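Local coordinates for putative uncharacterized protein (Chaetomium thermophilum, PDB 4X2H), which is of unknown function but has an NTF2 domain and probably, like some relatives of that family, takes part in nucleocytoplasmic transport, at residues 160-165 with 170-175; 134-137 with 141-144; 49-52 with 57-60; 14-19 with 87-92. One frame throughout, in Å; residues are numbered along the deposited sequence.

Interaction 1 (160-165 with 170-175)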
loop_
_atom_site.group_PDB
_atom_site.type_symbol
_atom_site.label_atom_id
_atom_site.label_comp_id
_atom_site.label_asym_id
_atom_site.label_seq_id
_atom_site.Cartn_x
_atom_site.Cartn_y
_atom_site.Cartn_z
ATOM N N ASP B 160 5.300 23.192 -1.569
ATOM C CA ASP B 160 5.977 24.131 -2.459
ATOM C C ASP B 160 5.358 24.162 -3.852
ATOM O O ASP B 160 5.650 25.067 -4.638
ATOM C CB ASP B 160 7.465 23.782 -2.563
ATOM C CG ASP B 160 8.187 23.904 -1.231
ATOM O OD1 ASP B 160 7.920 24.882 -0.499
ATOM O OD2 ASP B 160 9.013 23.019 -0.914
ATOM N N VAL B 161 4.498 23.189 -4.147
ATOM C CA VAL B 161 3.892 23.059 -5.471
ATOM C C VAL B 161 2.372 23.205 -5.415
ATOM O O VAL B 161 1.777 23.849 -6.279
ATOM C CB VAL B 161 4.259 21.696 -6.117
ATOM C CG1 VAL B 161 3.429 21.430 -7.372
ATOM C CG2 VAL B 161 5.738 21.665 -6.455
ATOM N N LEU B 162 1.747 22.609 -4.404
ATOM C CA LEU B 162 0.291 22.674 -4.265
ATOM C C LEU B 162 -0.210 24.112 -4.217
ATOM O O LEU B 162 0.126 24.868 -3.306
ATOM C CB LEU B 162 -0.165 21.932 -3.008
ATOM C CG LEU B 162 -0.196 20.407 -3.109
ATOM C CD1 LEU B 162 -0.437 19.795 -1.744
ATOM C CD2 LEU B 162 -1.268 19.949 -4.089
ATOM N N GLU B 163 -1.021 24.469 -5.209
ATOM C CA GLU B 163 -1.591 25.812 -5.328
ATOM C C GLU B 163 -0.512 26.896 -5.356
ATOM O O GLU B 163 -0.744 28.036 -4.953
ATOM C CB GLU B 163 -2.586 26.059 -4.193
ATOM C CG GLU B 163 -3.956 25.467 -4.487
ATOM C CD GLU B 163 -4.669 24.980 -3.248
ATOM O OE1 GLU B 163 -5.553 24.106 -3.378
ATOM O OE2 GLU B 163 -4.350 25.470 -2.143
ATOM N N LYS B 164 0.664 26.528 -5.848
ATOM C CA LYS B 164 1.720 27.492 -6.116
ATOM C C LYS B 164 1.465 28.102 -7.491
ATOM O O LYS B 164 1.615 27.416 -8.503
ATOM C CB LYS B 164 3.097 26.823 -6.066
ATOM C CG LYS B 164 4.281 27.762 -6.303
ATOM C CD LYS B 164 4.382 28.870 -5.256
ATOM C CE LYS B 164 4.612 28.332 -3.847
ATOM N NZ LYS B 164 5.912 27.618 -3.708
ATOM N N PRO B 165 1.063 29.385 -7.541
ATOM C CA PRO B 165 0.738 29.948 -8.857
ATOM C C PRO B 165 1.937 29.968 -9.799
ATOM O O PRO B 165 3.014 30.429 -9.424
ATOM C CB PRO B 165 0.275 31.370 -8.527
ATOM C CG PRO B 165 0.922 31.690 -7.238
ATOM C CD PRO B 165 0.969 30.398 -6.475
ATOM N N GLY B 170 6.294 19.667 -11.610
ATOM C CA GLY B 170 6.461 19.379 -10.199
ATOM C C GLY B 170 5.512 18.332 -9.658
ATOM O O GLY B 170 4.461 18.045 -10.234
ATOM N N ARG B 171 5.904 17.769 -8.523
ATOM C CA ARG B 171 5.158 16.712 -7.864
ATOM C C ARG B 171 4.228 17.293 -6.803
ATOM O O ARG B 171 4.687 17.956 -5.884
ATOM C CB ARG B 171 6.142 15.719 -7.241
ATOM C CG ARG B 171 6.832 14.804 -8.256
ATOM C CD ARG B 171 5.810 13.996 -9.027
ATOM N NE ARG B 171 4.703 13.631 -8.154
ATOM C CZ ARG B 171 3.474 13.339 -8.565
ATOM N NH1 ARG B 171 2.546 13.033 -7.667
ATOM N NH2 ARG B 171 3.167 13.357 -9.859
ATOM N N LYS B 172 2.924 17.053 -6.939
ATOM C CA LYS B 172 1.942 17.590 -5.995
ATOM C C LYS B 172 1.995 16.885 -4.645
ATOM O O LYS B 172 1.701 17.494 -3.606
ATOM C CB LYS B 172 0.532 17.477 -6.567
ATOM C CG LYS B 172 0.181 18.535 -7.603
ATOM C CD LYS B 172 -1.246 18.335 -8.095
ATOM C CE LYS B 172 -1.890 19.632 -8.549
ATOM N NZ LYS B 172 -1.314 20.139 -9.820
ATOM N N TYR B 173 2.347 15.601 -4.677
ATOM C CA TYR B 173 2.518 14.798 -3.469
ATOM C C TYR B 173 3.828 14.028 -3.529
ATOM O O TYR B 173 4.212 13.517 -4.589
ATOM C CB TYR B 173 1.324 13.853 -3.287
ATOM C CG TYR B 173 0.043 14.626 -3.097
ATOM C CD1 TYR B 173 -0.693 15.067 -4.189
ATOM C CD2 TYR B 173 -0.403 14.964 -1.826
ATOM C CE1 TYR B 173 -1.852 15.804 -4.020
ATOM C CE2 TYR B 173 -1.560 15.697 -1.642
ATOM C CZ TYR B 173 -2.278 16.119 -2.743
ATOM O OH TYR B 173 -3.426 16.856 -2.564
ATOM N N LEU B 174 4.513 13.959 -2.390
ATOM C CA LEU B 174 5.857 13.396 -2.319
ATOM C C LEU B 174 5.896 12.113 -1.500
ATOM O O LEU B 174 5.042 11.886 -0.655
ATOM C CB LEU B 174 6.817 14.418 -1.714
ATOM C CG LEU B 174 6.924 15.732 -2.485
ATOM C CD1 LEU B 174 7.626 16.784 -1.644
ATOM C CD2 LEU B 174 7.646 15.521 -3.803
ATOM N N ILE B 175 6.904 11.286 -1.746
ATOM C CA ILE B 175 7.045 10.020 -1.043
ATOM C C ILE B 175 7.751 10.204 0.293
ATOM O O ILE B 175 8.915 10.615 0.344
ATOM C CB ILE B 175 7.838 8.996 -1.863
ATOM C CG1 ILE B 175 7.220 8.813 -3.249
ATOM C CG2 ILE B 175 7.900 7.661 -1.129
ATOM C CD1 ILE B 175 8.166 8.187 -4.232
#
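Leu162 and Lys172 meet where the loop ahead of strand 173-182 doubles back beside the strand's start. The tight part sets the aliphatic branch of Leu162 on a backbone carbonyl: its CG rests 3.5 Å from Lys172 O, while its CD2 reaches 3.9 Å from CB of Lys172 and, more loosely, approaches the phenol end of Tyr173 at an oblique angle, 4.1 Å from OH. Leu162 CG stands anti to its own carbonyl carbon (chi1 -77°), which swings both methyls over to the strand. Val161 CB lies 3.8 Å from the carbonyl oxygen Arg171 O. The side toward solvent is looser. There the amine end of Lys172 turns aside at the last torsion, and Glu163 extends from the type II turn of Val161 to Lys164. That turn is closed within the loop: Lys164 N bonds to Val161 O at 2.9 Å, and Lys164 folds back, its NZ 2.7 Å from Asp160 O. No hydrogen bond crosses between the segments; Arg171 O is taken by Asn158 and Tyr173 OH by Val119 O. The chemistry therefore implies that van der Waals packing seats the loop, while the polar atoms named here find partners within the loop or beyond both segments.

Interaction 2 (134-137 with 141-144)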
loop_
_atom_site.group_PDB
_atom_site.type_symbol
_atom_site.label_atom_id
_atom_site.label_comp_id
_atom_site.label_asym_id
_atom_site.label_seq_id
_atom_site.Cartn_x
_atom_site.Cartn_y
_atom_site.Cartn_z
ATOM N N GLY B 134 14.494 -8.415 -19.995
ATOM C CA GLY B 134 14.955 -8.896 -21.289
ATOM C C GLY B 134 13.858 -9.138 -22.311
ATOM O O GLY B 134 14.054 -9.885 -23.273
ATOM N N ALA B 135 12.706 -8.510 -22.111
ATOM C CA ALA B 135 11.591 -8.632 -23.041
ATOM C C ALA B 135 11.674 -7.582 -24.142
ATOM O O ALA B 135 12.271 -6.518 -23.958
ATOM C CB ALA B 135 10.268 -8.504 -22.301
ATOM N N SER B 136 11.072 -7.885 -25.286
ATOM C CA SER B 136 10.878 -6.879 -26.319
ATOM C C SER B 136 10.016 -5.769 -25.715
ATOM O O SER B 136 9.189 -6.045 -24.845
ATOM C CB SER B 136 10.222 -7.479 -27.561
ATOM O OG SER B 136 10.990 -8.559 -28.064
ATOM N N PRO B 137 10.209 -4.515 -26.160
ATOM C CA PRO B 137 9.617 -3.358 -25.468
ATOM C C PRO B 137 8.102 -3.417 -25.232
ATOM O O PRO B 137 7.628 -2.768 -24.299
ATOM C CB PRO B 137 9.953 -2.191 -26.401
ATOM C CG PRO B 137 11.161 -2.618 -27.130
ATOM C CD PRO B 137 11.041 -4.100 -27.305
ATOM N N ASP B 141 5.526 -11.853 -23.304
ATOM C CA ASP B 141 5.734 -13.301 -23.414
ATOM C C ASP B 141 7.151 -13.751 -23.791
ATOM O O ASP B 141 7.463 -14.932 -23.641
ATOM C CB ASP B 141 4.740 -13.890 -24.424
ATOM C CG ASP B 141 4.656 -13.087 -25.705
ATOM O OD1 ASP B 141 5.711 -12.656 -26.214
ATOM O OD2 ASP B 141 3.529 -12.889 -26.206
ATOM N N ASP B 142 8.006 -12.845 -24.265
ATOM C CA ASP B 142 9.353 -13.247 -24.692
ATOM C C ASP B 142 10.443 -12.820 -23.703
ATOM O O ASP B 142 11.621 -12.765 -24.049
ATOM C CB ASP B 142 9.648 -12.700 -26.101
ATOM C CG ASP B 142 9.953 -11.209 -26.125
ATOM O OD1 ASP B 142 9.697 -10.501 -25.127
ATOM O OD2 ASP B 142 10.450 -10.744 -27.172
ATOM N N TYR B 143 10.046 -12.542 -22.466
ATOM C CA TYR B 143 10.988 -12.182 -21.409
ATOM C C TYR B 143 11.943 -13.313 -21.037
ATOM O O TYR B 143 11.696 -14.479 -21.342
ATOM C CB TYR B 143 10.229 -11.755 -20.159
ATOM C CG TYR B 143 9.282 -12.810 -19.634
ATOM C CD1 TYR B 143 9.728 -13.816 -18.784
ATOM C CD2 TYR B 143 7.939 -12.798 -19.986
ATOM C CE1 TYR B 143 8.862 -14.781 -18.299
ATOM C CE2 TYR B 143 7.066 -13.758 -19.508
ATOM C CZ TYR B 143 7.533 -14.746 -18.667
ATOM O OH TYR B 143 6.666 -15.697 -18.186
ATOM N N VAL B 144 13.029 -12.946 -20.362
ATOM C CA VAL B 144 13.961 -13.898 -19.776
ATOM C C VAL B 144 13.519 -14.219 -18.350
ATOM O O VAL B 144 13.415 -15.381 -17.963
ATOM C CB VAL B 144 15.397 -13.338 -19.769
ATOM C CG1 VAL B 144 16.362 -14.323 -19.116
ATOM C CG2 VAL B 144 15.837 -13.006 -21.189
#
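Asp142 turns its carboxylate onto Ser136, and this reach depends on conformation. Its CG sits between the backbone N and the carbonyl carbon (chi1 75°), which brings the acid to Ser136. OD1 then takes the backbone N-H of Ser136 on its syn lone pair, 3.0 Å from Ser136 N with an angle of 158° at the hydrogen, and OD2 adds a weak bond to the same Ser136 N. The hydroxyl joins in: Ser136 OG is beside its own backbone N (chi1 -57°) and donates to Asp142 OD2, though the modelled 2.4 Å between OG and OD2 is doubtfully short. An alanine in place of Asp142 would probably leave the amide and hydroxyl of Ser136 without their common acceptor and let the loop ends drift apart. Next along, Ala135 CB lies 3.9 Å from Tyr143 CB, while the phenol of Tyr143 leads away from the contact. Gly134, at a positive phi where the chain turns a corner, passes Val144 CG2 too closely to admit a CB. Arg82 bonds to Gly134 O and makes a long, weak ion pair with Asp142. The arrangement is that of a beta hairpin whose long loop, joining antiparallel strands 122-135 and 145-157, is tied across its base by an aspartate.

Interaction 3 (49-52 with 57-60); sequences NGRV and EEWD
The connection from a beta hairpin into the helix that follows it is bridged by Arg51 and Glu58, an ion pair at the surface of the NTF2 domain. Arg51 opens strand 51-53, an outermost strand of the sheet within this chain; just before it, Asn49 and Gly50 have the backbone angles of a type I' turn, which brings the strand back antiparallel to strand 45-48. Glu58 lies in the first turn of helix 56-66, where its backbone N bonds to Thr55 OG1. Both side chains leave with CG anti to the backbone N (chi1 -175° in Arg51), and the CB of each points toward the other segment. Glu58 stays extended, whereas Arg51 bends at chi3. The pair is the whole of the contact, and it buries just 68 Å² in all. Next to Glu58, the buried ring of Trp59 meets His178 edge to face and also packs against Tyr180. The neighbouring chain comes close here too: its backbone bonds to Asn49, and an apolar side chain of it packs on Arg51. The atoms of the salt bridge are less surely placed, and the modelled 2.3 Å between Arg51 NH2 and Glu58 OE1 is doubtfully short; as modelled, Glu58 OE1 approaches the guanidinium at its edge, near its plane.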
loop_
_atom_site.group_PDB
_atom_site.type_symbol
_atom_site.label_atom_id
_atom_site.label_comp_id
_atom_site.label_asym_id
_atom_site.label_seq_id
_atom_site.Cartn_x
_atom_site.Cartn_y
_atom_site.Cartn_z
ATOM N N ASN B 49 13.143 -4.663 -1.296
ATOM C CA ASN B 49 13.253 -6.107 -1.118
ATOM C C ASN B 49 13.867 -6.431 0.241
ATOM O O ASN B 49 14.675 -7.347 0.365
ATOM C CB ASN B 49 14.077 -6.734 -2.245
ATOM C CG ASN B 49 13.235 -7.126 -3.444
ATOM O OD1 ASN B 49 12.008 -7.128 -3.386
ATOM N ND2 ASN B 49 13.894 -7.485 -4.532
ATOM N N GLY B 50 13.490 -5.655 1.252
ATOM C CA GLY B 50 13.903 -5.923 2.619
ATOM C C GLY B 50 15.199 -5.253 3.029
ATOM O O GLY B 50 15.626 -5.378 4.177
ATOM N N ARG B 51 15.828 -4.541 2.102
ATOM C CA ARG B 51 17.025 -3.769 2.419
ATOM C C ARG B 51 16.662 -2.305 2.645
ATOM O O ARG B 51 16.097 -1.662 1.763
ATOM C CB ARG B 51 18.053 -3.877 1.296
ATOM C CG ARG B 51 19.382 -3.202 1.610
ATOM C CD ARG B 51 20.301 -3.231 0.405
ATOM N NE ARG B 51 20.727 -1.894 0.009
ATOM C CZ ARG B 51 21.335 -1.607 -1.138
ATOM N NH1 ARG B 51 21.594 -2.564 -2.020
ATOM N NH2 ARG B 51 21.681 -0.356 -1.405
ATOM N N VAL B 52 16.988 -1.772 3.816
ATOM C CA VAL B 52 16.745 -0.357 4.072
ATOM C C VAL B 52 17.770 0.463 3.300
ATOM O O VAL B 52 18.975 0.252 3.434
ATOM C CB VAL B 52 16.806 -0.022 5.579
ATOM C CG1 VAL B 52 16.639 1.474 5.807
ATOM C CG2 VAL B 52 15.721 -0.790 6.328
ATOM N N GLU B 57 18.529 8.763 -3.821
ATOM C CA GLU B 57 19.622 8.749 -4.789
ATOM C C GLU B 57 20.219 7.354 -4.930
ATOM O O GLU B 57 20.548 6.919 -6.035
ATOM C CB GLU B 57 20.717 9.742 -4.385
ATOM C CG GLU B 57 20.385 11.205 -4.683
ATOM C CD GLU B 57 19.370 11.805 -3.724
ATOM O OE1 GLU B 57 18.858 12.904 -4.027
ATOM O OE2 GLU B 57 19.087 11.197 -2.667
ATOM N N GLU B 58 20.359 6.652 -3.809
ATOM C CA GLU B 58 20.900 5.299 -3.839
ATOM C C GLU B 58 19.924 4.356 -4.537
ATOM O O GLU B 58 20.331 3.481 -5.303
ATOM C CB GLU B 58 21.207 4.796 -2.425
ATOM C CG GLU B 58 21.817 3.401 -2.407
ATOM C CD GLU B 58 22.227 2.945 -1.020
ATOM O OE1 GLU B 58 22.539 1.744 -0.864
ATOM O OE2 GLU B 58 22.242 3.779 -0.087
ATOM N N TRP B 59 18.636 4.541 -4.274
ATOM C CA TRP B 59 17.595 3.765 -4.940
ATOM C C TRP B 59 17.663 3.960 -6.454
ATOM O O TRP B 59 17.545 2.997 -7.207
ATOM C CB TRP B 59 16.224 4.160 -4.380
ATOM C CG TRP B 59 15.015 3.647 -5.122
ATOM C CD1 TRP B 59 13.908 4.372 -5.464
ATOM C CD2 TRP B 59 14.775 2.311 -5.590
ATOM N NE1 TRP B 59 13.001 3.578 -6.115
ATOM C CE2 TRP B 59 13.506 2.306 -6.205
ATOM C CE3 TRP B 59 15.506 1.119 -5.548
ATOM C CZ2 TRP B 59 12.958 1.164 -6.779
ATOM C CZ3 TRP B 59 14.962 -0.015 -6.126
ATOM C CH2 TRP B 59 13.697 0.014 -6.724
ATOM N N ASP B 60 17.877 5.195 -6.904
ATOM C CA ASP B 60 18.061 5.453 -8.334
ATOM C C ASP B 60 19.265 4.679 -8.882
ATOM O O ASP B 60 19.229 4.155 -10.002
ATOM C CB ASP B 60 18.235 6.953 -8.597
ATOM C CG ASP B 60 16.909 7.672 -8.830
ATOM O OD1 ASP B 60 15.993 7.069 -9.430
ATOM O OD2 ASP B 60 16.786 8.850 -8.422
#

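Interaction 4 (14-19 with 87-92)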
loop_
_atom_site.group_PDB
_atom_site.type_symbol
_atom_site.label_atom_id
_atom_site.label_comp_id
_atom_site.label_asym_id
_atom_site.label_seq_id
_atom_site.Cartn_x
_atom_site.Cartn_y
_atom_site.Cartn_z
ATOM N N TRP B 14 3.569 8.983 -13.351
ATOM C CA TRP B 14 4.861 9.658 -13.370
ATOM C C TRP B 14 5.997 8.730 -12.949
ATOM O O TRP B 14 6.997 8.602 -13.648
ATOM C CB TRP B 14 4.854 10.886 -12.452
ATOM C CG TRP B 14 6.226 11.475 -12.304
ATOM C CD1 TRP B 14 6.863 12.287 -13.192
ATOM C CD2 TRP B 14 7.136 11.282 -11.213
ATOM N NE1 TRP B 14 8.115 12.609 -12.727
ATOM C CE2 TRP B 14 8.306 12.005 -11.513
ATOM C CE3 TRP B 14 7.078 10.559 -10.017
ATOM C CZ2 TRP B 14 9.405 12.032 -10.663
ATOM C CZ3 TRP B 14 8.174 10.588 -9.169
ATOM C CH2 TRP B 14 9.322 11.317 -9.498
ATOM N N TYR B 15 5.828 8.094 -11.794
ATOM C CA TYR B 15 6.882 7.311 -11.161
ATOM C C TYR B 15 7.393 6.172 -12.054
ATOM O O TYR B 15 8.593 6.041 -12.297
ATOM C CB TYR B 15 6.364 6.756 -9.829
ATOM C CG TYR B 15 7.372 5.935 -9.067
ATOM C CD1 TYR B 15 8.245 6.528 -8.163
ATOM C CD2 TYR B 15 7.454 4.562 -9.248
ATOM C CE1 TYR B 15 9.174 5.774 -7.468
ATOM C CE2 TYR B 15 8.371 3.804 -8.555
ATOM C CZ TYR B 15 9.233 4.412 -7.671
ATOM O OH TYR B 15 10.148 3.649 -6.983
ATOM N N TYR B 16 6.485 5.355 -12.558
ATOM C CA TYR B 16 6.901 4.209 -13.355
ATOM C C TYR B 16 7.306 4.617 -14.773
ATOM O O TYR B 16 8.048 3.899 -15.435
ATOM C CB TYR B 16 5.792 3.156 -13.345
ATOM C CG TYR B 16 5.589 2.606 -11.945
ATOM C CD1 TYR B 16 6.441 1.641 -11.426
ATOM C CD2 TYR B 16 4.579 3.091 -11.126
ATOM C CE1 TYR B 16 6.275 1.155 -10.139
ATOM C CE2 TYR B 16 4.408 2.619 -9.844
ATOM C CZ TYR B 16 5.254 1.652 -9.353
ATOM O OH TYR B 16 5.076 1.190 -8.067
ATOM N N ARG B 17 6.863 5.786 -15.228
ATOM C CA ARG B 17 7.338 6.308 -16.508
ATOM C C ARG B 17 8.817 6.690 -16.396
ATOM O O ARG B 17 9.595 6.444 -17.315
ATOM C CB ARG B 17 6.509 7.514 -16.960
ATOM C CG ARG B 17 6.810 7.983 -18.381
ATOM C CD ARG B 17 6.332 9.409 -18.627
ATOM N NE ARG B 17 5.068 9.695 -17.946
ATOM C CZ ARG B 17 4.822 10.780 -17.211
ATOM N NH1 ARG B 17 5.745 11.720 -17.042
ATOM N NH2 ARG B 17 3.636 10.929 -16.637
ATOM N N GLN B 18 9.205 7.292 -15.273
ATOM C CA GLN B 18 10.606 7.663 -15.066
ATOM C C GLN B 18 11.489 6.417 -15.101
ATOM O O GLN B 18 12.505 6.380 -15.794
ATOM C CB GLN B 18 10.809 8.396 -13.732
ATOM C CG GLN B 18 9.992 9.673 -13.539
ATOM C CD GLN B 18 9.854 10.499 -14.806
ATOM O OE1 GLN B 18 8.778 10.568 -15.409
ATOM N NE2 GLN B 18 10.941 11.131 -15.216
ATOM N N ILE B 19 11.090 5.395 -14.352
ATOM C CA ILE B 19 11.871 4.175 -14.265
ATOM C C ILE B 19 11.993 3.547 -15.648
ATOM O O ILE B 19 13.092 3.216 -16.086
ATOM C CB ILE B 19 11.246 3.183 -13.270
ATOM C CG1 ILE B 19 11.258 3.800 -11.865
ATOM C CG2 ILE B 19 12.006 1.852 -13.279
ATOM C CD1 ILE B 19 10.612 2.955 -10.786
ATOM N N TYR B 87 8.699 -2.152 -16.150
ATOM C CA TYR B 87 7.625 -2.278 -15.175
ATOM C C TYR B 87 6.269 -2.028 -15.818
ATOM O O TYR B 87 6.060 -1.000 -16.462
ATOM C CB TYR B 87 7.837 -1.299 -14.014
ATOM C CG TYR B 87 8.989 -1.674 -13.113
ATOM C CD1 TYR B 87 10.297 -1.361 -13.457
ATOM C CD2 TYR B 87 8.769 -2.343 -11.919
ATOM C CE1 TYR B 87 11.352 -1.709 -12.631
ATOM C CE2 TYR B 87 9.814 -2.692 -11.095
ATOM C CZ TYR B 87 11.103 -2.375 -11.455
ATOM O OH TYR B 87 12.150 -2.722 -10.637
ATOM N N ASP B 88 5.351 -2.970 -15.625
ATOM C CA ASP B 88 3.976 -2.851 -16.097
ATOM C C ASP B 88 3.048 -2.814 -14.902
ATOM O O ASP B 88 2.987 -3.777 -14.146
ATOM C CB ASP B 88 3.594 -4.029 -17.000
ATOM C CG ASP B 88 4.193 -3.936 -18.391
ATOM O OD1 ASP B 88 5.000 -3.019 -18.647
ATOM O OD2 ASP B 88 3.856 -4.800 -19.230
ATOM N N VAL B 89 2.332 -1.705 -14.724
ATOM C CA VAL B 89 1.396 -1.580 -13.616
ATOM C C VAL B 89 0.069 -2.240 -13.971
ATOM O O VAL B 89 -0.507 -1.964 -15.025
ATOM C CB VAL B 89 1.152 -0.101 -13.247
ATOM C CG1 VAL B 89 0.118 0.014 -12.140
ATOM C CG2 VAL B 89 2.453 0.553 -12.829
ATOM N N ASP B 90 -0.407 -3.106 -13.082
ATOM C CA ASP B 90 -1.654 -3.836 -13.293
ATOM C C ASP B 90 -2.790 -3.267 -12.457
ATOM O O ASP B 90 -3.951 -3.313 -12.859
ATOM C CB ASP B 90 -1.467 -5.319 -12.960
ATOM C CG ASP B 90 -0.689 -6.067 -14.028
ATOM O OD1 ASP B 90 -0.855 -5.756 -15.225
ATOM O OD2 ASP B 90 0.088 -6.977 -13.667
ATOM N N CYS B 91 -2.459 -2.735 -11.286
ATOM C CA CYS B 91 -3.471 -2.128 -10.431
ATOM C C CYS B 91 -2.847 -1.245 -9.370
ATOM O O CYS B 91 -1.675 -1.393 -9.030
ATOM C CB CYS B 91 -4.329 -3.207 -9.760
ATOM S SG CYS B 91 -3.435 -4.290 -8.610
ATOM N N PHE B 92 -3.637 -0.306 -8.869
ATOM C CA PHE B 92 -3.252 0.433 -7.680
ATOM C C PHE B 92 -4.485 0.846 -6.902
ATOM O O PHE B 92 -5.601 0.851 -7.430
ATOM C CB PHE B 92 -2.402 1.659 -8.035
ATOM C CG PHE B 92 -3.109 2.668 -8.893
ATOM C CD1 PHE B 92 -3.095 2.554 -10.275
ATOM C CD2 PHE B 92 -3.774 3.741 -8.319
ATOM C CE1 PHE B 92 -3.737 3.485 -11.067
ATOM C CE2 PHE B 92 -4.419 4.677 -9.109
ATOM C CZ PHE B 92 -4.399 4.549 -10.484
#
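In the helix-on-sheet core of this NTF2 domain, Tyr16 and Ile19 of helix 3-20 pack on Tyr87 and Val89 of strand 83-96. The axes of segments 14-19 and 87-92 run nearly antiparallel, at 159°, and come within 9.0 Å of each other. Val89 CG2 makes a CH-pi contact over one face of the Tyr16 ring, 4.0 Å from its centroid and nearest to CD2 at 3.7 Å. The opposite face is covered by Tyr15 CD2, so the ring is gripped from both sides. Its CG is anti to the carbonyl carbon (chi1 -65°), which points the ring at the strand; there CD1 of Tyr16 meets Tyr87 CB at 4.2 Å. Ile19 CG2 leans obliquely on the Tyr87 ring, 3.6 Å from CD1. Tyr16 OH bonds to Asp151, and Tyr87 OH to Tyr180 and Gln66. An alanine at Tyr16 would probably open a gap beneath Val89 and leave Asp151 without its phenol partner. Around the contact, strand 122-135 flanks with Val127 against Tyr16 and Val89, while helix 56-66 brings Leu63 onto both Ile19 and Tyr87; farther along strand 83-96, Asp90 and Cys91 form a classic beta bulge opposite Ser128.

In the fold
All four contacts reach the same mixed sheet, yet their chemistry follows their depth. Interaction 4 is the buried one, aromatic and aliphatic throughout; interaction 3, nested in the chain between the two segments of interaction 4, is a lone ion pair at the surface. Their surroundings still join, since Trp59 NE1 probably bonds to Tyr15 OH. Interactions 1 and 2 are partly buried and both tie loops to strand ends, on opposite sides of the chain's centre: the first sets aliphatic side chains against backbone and side chains with no hydrogen bond across, the second has a carboxylate holding backbone and hydroxyl donors. Interaction 1 also touches interaction 4, where Arg171 packs on Trp14; interaction 2 does not, but their strands 122-135 and 83-96 are neighbours.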